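Collagen adhesin (Staphylococcus aureus, PDB 2F68) binds collagen as a bacterial surface adhesin, probably by wrapping its extracellular domains around the collagen triple helix. Local coordinates at residues V167-N172 against F270-Q275. Sequence-based numbering, arbitrary orientation.
Sequences VRWFLN and FVNNSQ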
loop_
_atom_site.group_PDB
_atom_site.type_symbol
_atom_site.label_atom_id
_atom_site.label_comp_id
_atom_site.label_asym_id
_atom_site.label_seq_id
_atom_site.Cartn_x
_atom_site.Cartn_y
_atom_site.Cartn_z
ATOM N N VAL A 167 -0.333 -0.226 -7.843
ATOM C CA VAL A 167 -0.940 -1.302 -7.062
ATOM C C VAL A 167 -0.246 -2.620 -7.402
ATOM O O VAL A 167 -0.260 -3.062 -8.554
ATOM C CB VAL A 167 -2.468 -1.423 -7.311
ATOM C CG1 VAL A 167 -3.075 -2.500 -6.419
ATOM C CG2 VAL A 167 -3.168 -0.091 -7.073
ATOM N N ARG A 168 0.367 -3.232 -6.392
ATOM C CA ARG A 168 1.059 -4.509 -6.557
ATOM C C ARG A 168 0.059 -5.656 -6.649
ATOM O O ARG A 168 -1.020 -5.596 -6.058
ATOM C CB ARG A 168 2.023 -4.759 -5.392
ATOM C CG ARG A 168 3.080 -3.682 -5.193
ATOM C CD ARG A 168 3.734 -3.815 -3.829
ATOM N NE ARG A 168 4.779 -4.838 -3.802
ATOM C CZ ARG A 168 5.173 -5.489 -2.710
ATOM N NH1 ARG A 168 4.604 -5.249 -1.535
ATOM N NH2 ARG A 168 6.136 -6.396 -2.795
ATOM N N TRP A 169 0.424 -6.692 -7.400
ATOM C CA TRP A 169 -0.398 -7.894 -7.528
ATOM C C TRP A 169 0.472 -9.145 -7.487
ATOM O O TRP A 169 1.582 -9.152 -8.018
ATOM C CB TRP A 169 -1.213 -7.862 -8.823
ATOM C CG TRP A 169 -2.206 -6.738 -8.897
ATOM C CD1 TRP A 169 -2.121 -5.619 -9.676
ATOM C CD2 TRP A 169 -3.432 -6.622 -8.162
ATOM N NE1 TRP A 169 -3.217 -4.815 -9.475
ATOM C CE2 TRP A 169 -4.038 -5.406 -8.550
ATOM C CE3 TRP A 169 -4.079 -7.428 -7.213
ATOM C CZ2 TRP A 169 -5.260 -4.975 -8.024
ATOM C CZ3 TRP A 169 -5.293 -6.997 -6.688
ATOM C CH2 TRP A 169 -5.871 -5.781 -7.098
ATOM N N PHE A 170 -0.042 -10.199 -6.857
ATOM C CA PHE A 170 0.702 -11.447 -6.693
ATOM C C PHE A 170 -0.118 -12.662 -7.118
ATOM O O PHE A 170 -1.210 -12.901 -6.596
ATOM C CB PHE A 170 1.164 -11.612 -5.240
ATOM C CG PHE A 170 2.187 -10.598 -4.802
ATOM C CD1 PHE A 170 1.791 -9.400 -4.211
ATOM C CD2 PHE A 170 3.546 -10.845 -4.970
ATOM C CE1 PHE A 170 2.735 -8.461 -3.803
ATOM C CE2 PHE A 170 4.497 -9.913 -4.562
ATOM C CZ PHE A 170 4.090 -8.718 -3.978
ATOM N N LEU A 171 0.418 -13.423 -8.069
ATOM C CA LEU A 171 -0.188 -14.679 -8.507
ATOM C C LEU A 171 0.612 -15.864 -7.972
ATOM O O LEU A 171 1.603 -16.284 -8.574
ATOM C CB LEU A 171 -0.293 -14.737 -10.037
ATOM C CG LEU A 171 -1.566 -14.217 -10.714
ATOM C CD1 LEU A 171 -1.692 -12.703 -10.615
ATOM C CD2 LEU A 171 -1.599 -14.655 -12.170
ATOM N N ASN A 172 0.170 -16.391 -6.834
ATOM C CA ASN A 172 0.867 -17.478 -6.152
ATOM C C ASN A 172 0.330 -18.852 -6.553
ATOM O O ASN A 172 -0.712 -19.293 -6.063
ATOM C CB ASN A 172 0.796 -17.282 -4.632
ATOM C CG ASN A 172 1.417 -15.970 -4.178
ATOM O OD1 ASN A 172 2.560 -15.657 -4.517
ATOM N ND2 ASN A 172 0.667 -15.199 -3.399
ATOM N N PHE A 270 -9.562 -1.044 -6.299
ATOM C CA PHE A 270 -8.879 -1.580 -7.474
ATOM C C PHE A 270 -8.968 -3.103 -7.468
ATOM O O PHE A 270 -8.417 -3.767 -6.586
ATOM C CB PHE A 270 -7.423 -1.105 -7.527
ATOM C CG PHE A 270 -7.278 0.388 -7.625
ATOM C CD1 PHE A 270 -7.399 1.035 -8.853
ATOM C CD2 PHE A 270 -7.027 1.151 -6.489
ATOM C CE1 PHE A 270 -7.270 2.417 -8.947
ATOM C CE2 PHE A 270 -6.896 2.535 -6.573
ATOM C CZ PHE A 270 -7.019 3.168 -7.804
ATOM N N VAL A 271 -9.674 -3.642 -8.457
ATOM C CA VAL A 271 -10.000 -5.067 -8.502
ATOM C C VAL A 271 -9.178 -5.803 -9.560
ATOM O O VAL A 271 -8.916 -5.274 -10.641
ATOM C CB VAL A 271 -11.516 -5.297 -8.772
ATOM C CG1 VAL A 271 -11.917 -6.733 -8.446
ATOM C CG2 VAL A 271 -12.371 -4.322 -7.968
ATOM N N ASN A 272 -8.771 -7.024 -9.223
ATOM C CA ASN A 272 -8.124 -7.929 -10.164
ATOM C C ASN A 272 -8.782 -9.304 -10.080
ATOM O O ASN A 272 -8.974 -9.842 -8.987
ATOM C CB ASN A 272 -6.619 -8.013 -9.882
ATOM C CG ASN A 272 -5.864 -8.849 -10.907
ATOM O OD1 ASN A 272 -4.891 -9.522 -10.570
ATOM N ND2 ASN A 272 -6.301 -8.802 -12.161
ATOM N N ASN A 273 -9.144 -9.853 -11.237
ATOM C CA ASN A 273 -9.852 -11.131 -11.306
ATOM C C ASN A 273 -9.049 -12.207 -12.029
ATOM O O ASN A 273 -8.321 -11.910 -12.977
ATOM C CB ASN A 273 -11.216 -10.951 -11.983
ATOM C CG ASN A 273 -12.128 -9.990 -11.231
ATOM O OD1 ASN A 273 -12.082 -9.896 -10.002
ATOM N ND2 ASN A 273 -12.969 -9.277 -11.971
ATOM N N SER A 274 -9.184 -13.452 -11.575
ATOM C CA SER A 274 -8.476 -14.582 -12.182
ATOM C C SER A 274 -9.234 -15.902 -12.053
ATOM O O SER A 274 -9.909 -16.150 -11.050
ATOM C CB SER A 274 -7.070 -14.722 -11.591
ATOM O OG SER A 274 -7.120 -15.024 -10.208
ATOM N N GLN A 275 -9.110 -16.742 -13.079
ATOM C CA GLN A 275 -9.707 -18.078 -13.092
ATOM C C GLN A 275 -8.609 -19.132 -13.226
ATOM O O GLN A 275 -7.629 -18.924 -13.945
ATOM C CB GLN A 275 -10.717 -18.217 -14.235
ATOM C CG GLN A 275 -11.927 -17.285 -14.146
ATOM C CD GLN A 275 -11.659 -15.899 -14.716
ATOM O OE1 GLN A 275 -11.060 -15.754 -15.782
ATOM N NE2 GLN A 275 -12.113 -14.873 -14.005
#
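The indole of W169 reaches from strand 166-173 to F270 and N272 on strand 269-278, joining the two facing sheets of a β-sandwich in the collagen-binding domain. The two segments run nearly parallel, with their axes 9.6 Å from each other at the closest, a sheet-to-sheet spacing filled by side chains. Beyond CB of W169, CG lies anti to the carbonyl carbon (chi1 -63°), which sends the six-membered ring toward strand 269-278. On the five-membered side, NE1 of W169 donates to OG1 of T260 on the adjacent strand 252-262. Where the two rings fuse, CD2 and CE2 lie beside CB of N272, and CE3 beside its CB and OD1. Farther out, CZ3 of W169 comes within 3.6 Å of N272 CB, while CZ2 passes the CB of F270 at 4.5 Å. CB of N272 thus sits over one face of the W169 six-membered ring in a CH-pi contact, 3.5 Å from its centroid and only 7° off the normal; V167 CG1, from the same strand as the indole, lies against the opposite face. The amide of N272, its plane 58° from that of the indole, is buried but satisfied at both ends: OD1 bonds to the hydroxyl of Y258 and ND2 to the carboxylate of D188, which probably fix its rotation. Next to W169, V167 sets CG2 over a face of the F270 ring, 4.1 Å from CD2, and both residues also touch I262. At the far tip of the indole, CH2 of W169 meets the backbone O of F270 edge-on, in the ring plane, at 3.3 Å.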